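Local coordinates for protein shikimate dehydrogenase (NADP(+)) (Thermotoga maritima, PDB 3U62) that probably catalyses the reversible NADPH-linked reduction of 3-dehydroshikimate to shikimate in the chorismate pathway, at residues T44-I49 with E64-Y69; V111-A116 with A122-L127. One frame throughout, in Å; residues are numbered along the deposited sequence.

Contact 1: residues T44-I49 with E64-Y69. With SO4 (sulfate ion), chain C.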
loop_
_atom_site.group_PDB
_atom_site.type_symbol
_atom_site.label_atom_id
_atom_site.label_comp_id
_atom_site.label_asym_id
_atom_site.label_seq_id
_atom_site.Cartn_x
_atom_site.Cartn_y
_atom_site.Cartn_z
ATOM N N THR A 44 -18.229 11.832 -11.537
ATOM C CA THR A 44 -19.208 12.758 -10.991
ATOM C C THR A 44 -19.008 12.966 -9.483
ATOM O O THR A 44 -19.031 14.103 -9.002
ATOM C CB THR A 44 -20.649 12.290 -11.298
ATOM O OG1 THR A 44 -20.807 12.126 -12.714
ATOM C CG2 THR A 44 -21.662 13.305 -10.808
ATOM N N GLU A 45 -18.793 11.872 -8.753
ATOM C CA GLU A 45 -18.734 11.915 -7.286
ATOM C C GLU A 45 -17.433 12.471 -6.698
ATOM O O GLU A 45 -17.428 12.938 -5.557
ATOM C CB GLU A 45 -19.066 10.544 -6.674
ATOM C CG GLU A 45 -20.475 10.016 -6.996
ATOM C CD GLU A 45 -21.598 10.956 -6.566
ATOM O OE1 GLU A 45 -21.546 11.491 -5.433
ATOM O OE2 GLU A 45 -22.543 11.157 -7.361
ATOM N N ILE A 46 -16.342 12.430 -7.466
ATOM C CA ILE A 46 -15.056 12.981 -7.006
ATOM C C ILE A 46 -15.079 14.511 -6.908
ATOM O O ILE A 46 -14.367 15.091 -6.086
ATOM C CB ILE A 46 -13.838 12.491 -7.864
ATOM C CG1 ILE A 46 -12.499 12.827 -7.187
ATOM C CG2 ILE A 46 -13.878 13.066 -9.280
ATOM C CD1 ILE A 46 -12.241 12.087 -5.878
ATOM N N ARG A 47 -15.903 15.153 -7.733
ATOM C CA ARG A 47 -16.027 16.611 -7.720
ATOM C C ARG A 47 -16.635 17.105 -6.405
ATOM O O ARG A 47 -16.220 18.138 -5.870
ATOM C CB ARG A 47 -16.821 17.095 -8.936
ATOM C CG ARG A 47 -16.122 16.785 -10.258
ATOM C CD ARG A 47 -17.026 16.951 -11.469
ATOM N NE ARG A 47 -16.471 16.255 -12.632
ATOM C CZ ARG A 47 -15.639 16.797 -13.519
ATOM N NH1 ARG A 47 -15.256 18.064 -13.399
ATOM N NH2 ARG A 47 -15.192 16.070 -14.534
ATOM N N ARG A 48 -17.604 16.348 -5.891
ATOM C CA ARG A 48 -18.203 16.592 -4.579
ATOM C C ARG A 48 -17.165 16.440 -3.458
ATOM O O ARG A 48 -17.103 17.266 -2.544
ATOM C CB ARG A 48 -19.376 15.628 -4.363
ATOM C CG ARG A 48 -20.076 15.751 -3.016
ATOM C CD ARG A 48 -21.174 14.704 -2.845
ATOM N NE ARG A 48 -20.658 13.335 -2.785
ATOM C CZ ARG A 48 -20.257 12.718 -1.675
ATOM N NH1 ARG A 48 -20.294 13.343 -0.499
ATOM N NH2 ARG A 48 -19.806 11.468 -1.743
ATOM N N ILE A 49 -16.364 15.379 -3.546
ATOM C CA ILE A 49 -15.301 15.088 -2.580
ATOM C C ILE A 49 -14.279 16.222 -2.516
ATOM O O ILE A 49 -13.875 16.640 -1.428
ATOM C CB ILE A 49 -14.577 13.742 -2.913
ATOM C CG1 ILE A 49 -15.561 12.559 -2.901
ATOM C CG2 ILE A 49 -13.385 13.490 -1.959
ATOM C CD1 ILE A 49 -16.354 12.388 -1.608
ATOM N N GLU A 64 -4.806 5.519 -9.104
ATOM C CA GLU A 64 -4.439 6.034 -10.421
ATOM C C GLU A 64 -5.518 6.985 -10.939
ATOM O O GLU A 64 -5.209 8.033 -11.509
ATOM C CB GLU A 64 -4.213 4.883 -11.412
ATOM C CG GLU A 64 -3.512 5.281 -12.722
ATOM C CD GLU A 64 -4.444 5.932 -13.738
ATOM O OE1 GLU A 64 -5.629 5.529 -13.820
ATOM O OE2 GLU A 64 -3.988 6.841 -14.462
ATOM N N ARG A 65 -6.778 6.611 -10.727
ATOM C CA ARG A 65 -7.933 7.342 -11.248
ATOM C C ARG A 65 -7.999 8.795 -10.767
ATOM O O ARG A 65 -8.352 9.691 -11.541
ATOM C CB ARG A 65 -9.218 6.612 -10.856
ATOM C CG ARG A 65 -10.377 6.785 -11.828
ATOM C CD ARG A 65 -11.651 6.146 -11.281
ATOM N NE ARG A 65 -11.460 4.751 -10.888
ATOM C CZ ARG A 65 -11.623 3.707 -11.697
ATOM N NH1 ARG A 65 -11.984 3.882 -12.964
ATOM N NH2 ARG A 65 -11.424 2.479 -11.239
ATOM N N VAL A 66 -7.657 9.018 -9.499
ATOM C CA VAL A 66 -7.779 10.341 -8.874
ATOM C C VAL A 66 -6.742 11.359 -9.384
ATOM O O VAL A 66 -6.901 12.567 -9.190
ATOM C CB VAL A 66 -7.751 10.235 -7.318
ATOM C CG1 VAL A 66 -6.337 9.960 -6.803
ATOM C CG2 VAL A 66 -8.339 11.485 -6.666
ATOM N N MET A 67 -5.698 10.860 -10.047
ATOM C CA MET A 67 -4.602 11.699 -10.539
ATOM C C MET A 67 -5.049 12.790 -11.503
ATOM O O MET A 67 -4.486 13.887 -11.507
ATOM C CB MET A 67 -3.535 10.844 -11.216
ATOM C CG MET A 67 -2.845 9.872 -10.286
ATOM S SD MET A 67 -1.471 9.059 -11.104
ATOM C CE MET A 67 -0.251 10.393 -11.111
ATOM N N ARG A 68 -6.059 12.484 -12.316
ATOM C CA ARG A 68 -6.596 13.429 -13.291
ATOM C C ARG A 68 -7.233 14.653 -12.623
ATOM O O ARG A 68 -7.344 15.717 -13.239
ATOM C CB ARG A 68 -7.611 12.732 -14.205
ATOM C CG ARG A 68 -8.007 13.539 -15.438
ATOM C CD ARG A 68 -9.231 12.979 -16.146
ATOM N NE ARG A 68 -9.371 13.578 -17.472
ATOM C CZ ARG A 68 -10.435 13.462 -18.265
ATOM N NH1 ARG A 68 -11.496 12.761 -17.880
ATOM N NH2 ARG A 68 -10.438 14.057 -19.451
ATOM N N TYR A 69 -7.626 14.503 -11.361
ATOM C CA TYR A 69 -8.405 15.529 -10.667
ATOM C C TYR A 69 -7.594 16.372 -9.683
ATOM O O TYR A 69 -8.125 17.299 -9.066
ATOM C CB TYR A 69 -9.611 14.889 -9.973
ATOM C CG TYR A 69 -10.503 14.127 -10.928
ATOM C CD1 TYR A 69 -10.272 12.780 -11.201
ATOM C CD2 TYR A 69 -11.566 14.758 -11.576
ATOM C CE1 TYR A 69 -11.079 12.076 -12.086
ATOM C CE2 TYR A 69 -12.382 14.061 -12.464
ATOM C CZ TYR A 69 -12.131 12.719 -12.711
ATOM O OH TYR A 69 -12.928 12.017 -13.585
HETATM S S SO4 C . -5.451 1.502 -7.886
HETATM O O1 SO4 C . -6.300 0.422 -8.380
HETATM O O2 SO4 C . -5.343 2.542 -8.910
HETATM O O3 SO4 C . -4.127 0.974 -7.580
HETATM O O4 SO4 C . -6.038 2.063 -6.673
#

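Contact 2: residues V111-A116 with A122-L127. With SO4 (sulfate ion), chain E.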
loop_
_atom_site.group_PDB
_atom_site.type_symbol
_atom_site.label_atom_id
_atom_site.label_comp_id
_atom_site.label_asym_id
_atom_site.label_seq_id
_atom_site.Cartn_x
_atom_site.Cartn_y
_atom_site.Cartn_z
ATOM N N VAL A 111 13.918 -10.044 -6.030
ATOM C CA VAL A 111 12.677 -9.716 -5.340
ATOM C C VAL A 111 11.493 -9.938 -6.277
ATOM O O VAL A 111 11.474 -9.421 -7.397
ATOM C CB VAL A 111 12.678 -8.248 -4.845
ATOM C CG1 VAL A 111 11.389 -7.928 -4.104
ATOM C CG2 VAL A 111 13.881 -7.982 -3.950
ATOM N N VAL A 112 10.513 -10.712 -5.815
ATOM C CA VAL A 112 9.271 -10.917 -6.557
ATOM C C VAL A 112 8.182 -10.005 -5.988
ATOM O O VAL A 112 7.959 -9.966 -4.774
ATOM C CB VAL A 112 8.804 -12.401 -6.520
ATOM C CG1 VAL A 112 7.444 -12.566 -7.189
ATOM C CG2 VAL A 112 9.824 -13.294 -7.206
ATOM N N VAL A 113 7.525 -9.267 -6.878
ATOM C CA VAL A 113 6.398 -8.414 -6.518
ATOM C C VAL A 113 5.146 -8.961 -7.202
ATOM O O VAL A 113 5.082 -9.023 -8.431
ATOM C CB VAL A 113 6.642 -6.940 -6.939
ATOM C CG1 VAL A 113 5.428 -6.073 -6.617
ATOM C CG2 VAL A 113 7.887 -6.382 -6.258
ATOM N N VAL A 114 4.162 -9.371 -6.403
ATOM C CA VAL A 114 2.908 -9.902 -6.937
ATOM C C VAL A 114 1.904 -8.767 -7.110
ATOM O O VAL A 114 1.561 -8.076 -6.148
ATOM C CB VAL A 114 2.307 -11.017 -6.043
ATOM C CG1 VAL A 114 1.109 -11.671 -6.725
ATOM C CG2 VAL A 114 3.356 -12.064 -5.710
ATOM N N GLY A 115 1.444 -8.586 -8.345
ATOM C CA GLY A 115 0.539 -7.495 -8.691
ATOM C C GLY A 115 1.233 -6.405 -9.483
ATOM O O GLY A 115 2.463 -6.307 -9.476
ATOM N N ALA A 116 0.436 -5.589 -10.169
ATOM C CA ALA A 116 0.946 -4.474 -10.967
ATOM C C ALA A 116 0.055 -3.234 -10.846
ATOM O O ALA A 116 0.076 -2.352 -11.711
ATOM C CB ALA A 116 1.104 -4.891 -12.424
ATOM N N ALA A 122 4.043 1.410 -6.075
ATOM C CA ALA A 122 4.608 2.043 -4.882
ATOM C C ALA A 122 5.721 1.187 -4.276
ATOM O O ALA A 122 6.768 1.710 -3.887
ATOM C CB ALA A 122 3.519 2.314 -3.857
ATOM N N VAL A 123 5.487 -0.122 -4.204
ATOM C CA VAL A 123 6.480 -1.066 -3.690
ATOM C C VAL A 123 7.731 -1.077 -4.575
ATOM O O VAL A 123 8.850 -1.010 -4.061
ATOM C CB VAL A 123 5.884 -2.495 -3.532
ATOM C CG1 VAL A 123 6.978 -3.539 -3.340
ATOM C CG2 VAL A 123 4.907 -2.532 -2.365
ATOM N N ILE A 124 7.535 -1.140 -5.892
ATOM C CA ILE A 124 8.649 -1.117 -6.845
ATOM C C ILE A 124 9.474 0.166 -6.699
ATOM O O ILE A 124 10.706 0.109 -6.645
ATOM C CB ILE A 124 8.172 -1.298 -8.312
ATOM C CG1 ILE A 124 7.507 -2.666 -8.494
ATOM C CG2 ILE A 124 9.348 -1.153 -9.287
ATOM C CD1 ILE A 124 6.540 -2.732 -9.671
ATOM N N TYR A 125 8.791 1.308 -6.623
ATOM C CA TYR A 125 9.451 2.597 -6.420
ATOM C C TYR A 125 10.284 2.585 -5.140
ATOM O O TYR A 125 11.435 3.026 -5.143
ATOM C CB TYR A 125 8.426 3.734 -6.380
ATOM C CG TYR A 125 9.032 5.122 -6.326
ATOM C CD1 TYR A 125 9.332 5.819 -7.496
ATOM C CD2 TYR A 125 9.296 5.742 -5.104
ATOM C CE1 TYR A 125 9.887 7.096 -7.451
ATOM C CE2 TYR A 125 9.851 7.016 -5.047
ATOM C CZ TYR A 125 10.143 7.687 -6.222
ATOM O OH TYR A 125 10.691 8.947 -6.170
ATOM N N ALA A 126 9.697 2.072 -4.061
ATOM C CA ALA A 126 10.382 1.964 -2.775
ATOM C C ALA A 126 11.634 1.091 -2.870
ATOM O O ALA A 126 12.698 1.473 -2.372
ATOM C CB ALA A 126 9.434 1.425 -1.717
ATOM N N LEU A 127 11.501 -0.068 -3.513
ATOM C CA LEU A 127 12.618 -0.997 -3.693
ATOM C C LEU A 127 13.759 -0.368 -4.487
ATOM O O LEU A 127 14.927 -0.515 -4.122
ATOM C CB LEU A 127 12.150 -2.288 -4.373
ATOM C CG LEU A 127 11.229 -3.227 -3.587
ATOM C CD1 LEU A 127 10.563 -4.225 -4.524
ATOM C CD2 LEU A 127 11.968 -3.947 -2.464
HETATM S S SO4 E . -2.805 -7.432 -11.243
HETATM O O1 SO4 E . -4.258 -7.487 -11.109
HETATM O O2 SO4 E . -2.453 -7.231 -12.649
HETATM O O3 SO4 E . -2.225 -8.687 -10.777
HETATM O O4 SO4 E . -2.282 -6.328 -10.441
#

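Contact 1: residues T44-I49 with E64-Y69
In the substrate-binding domain, helix 42-52 packs against the loop that leads from strand 55-58 to strand 71-72, and the meeting is carried by Ile46 on the helix and Tyr69 and Val66 on the loop. The CG2 methyl of Ile46 sits over the centre of one face of the Tyr69 ring, 3.6 Å from the ring centroid and 11° off the ring normal, a CH-pi contact in which the methyl is about equally far from all six ring carbons. The other branch of Ile46 runs toward the loop because CG1 lies anti to the backbone N (chi1 -168°), and its CD1 reaches CG2 of Val66 at 4.0 Å. Phe56 of strand 55-58 touches both Ile46 and Val66, so the pair belongs to the apolar layer between this helix and the mixed sheet. Arg47 approaches the same ring from its edge: NH2 lies near the ring plane, 4.0 Å from Tyr69 CE2, with the guanidinium turned almost perpendicular to the ring. One turn back on the helix, Asp43 OD2 forms a salt bridge with Arg47 NH2 and is hydrogen-bonded to Tyr69 OH, tying the two polar ends to one carboxylate. At the far end of the loop segment, Glu64 N donates a nearly straight bond of 3.0 Å to O2 of a sulfate ion, probably from the crystallisation liquor. Lys63, the predicted proton acceptor, and Gly118 of the cofactor domain bind the same ion.

Contact 2: residues V111-A116 with A122-L127
Val113 and Leu127 touch where strand 111-114 of the parallel sheet faces helix 118-129, which returns roughly antiparallel to it (160° between the short axes, 9.9 Å apart). This is the first half of a beta-alpha-beta unit completed by strand 135-139, in a Rossmann-type domain. From Val113, CB points toward the helix and splits into two methyls. CG1, anti to the backbone N (chi1 177°), makes none of the close contacts with the helix segment; CG2, which lies beside the backbone N, makes them all. It meets CD1 of Leu127 at 3.8 Å, CG1 of Val123 at 4.2 Å and, more loosely, CG1 of Ile124 at 4.4 Å, so one methyl is set among three side chains spread over little more than a turn of helix. The side chains of Val113 and Leu127 run alongside each other in opposite directions, as do those of Val113 and Val123. Leu127 CD1 also reaches Val111 CG1 at 3.8 Å and thereby lies against two strand residues whose side chains leave the same face of the sheet.

Beyond the strand, Gly115 opens the glycine-rich turn predicted to bind NADP(+); its positive phi (107°) is one that glycine adopts readily. The next amide, Ala116 N, donates a bond of 2.8 Å to O4 of a sulfate ion, probably from the crystallisation liquor, that Arg140 N, Asn139 ND2 and Thr141 OG1 also hold. Strand and helix segments are thus joined by branched aliphatic groups alone, without a hydrogen bond between them, while the Ala116 amide in the turn points to an anion, consistent with the predicted cofactor role of this turn.

Overall arrangement
Contact 1 comes first along the chain and is complete before contact 2 begins. Their centres lie 25 Å apart, and the nearest atoms are about 8 Å from each other without touching. They share no sheet: residues 44-49 and 64-69 flank the mixed sheet of the substrate-binding domain, whereas 111-116 and 122-127 belong to strand 111-114 of the parallel sheet and to helix 118-129 of the nucleotide-binding domain. Each has a sulfate ion at one end of a segment. The ion beside 64-69 is shared between residues of the two domains, which is consistent with its lying in the cleft where shikimate and NADP(+) are expected to meet.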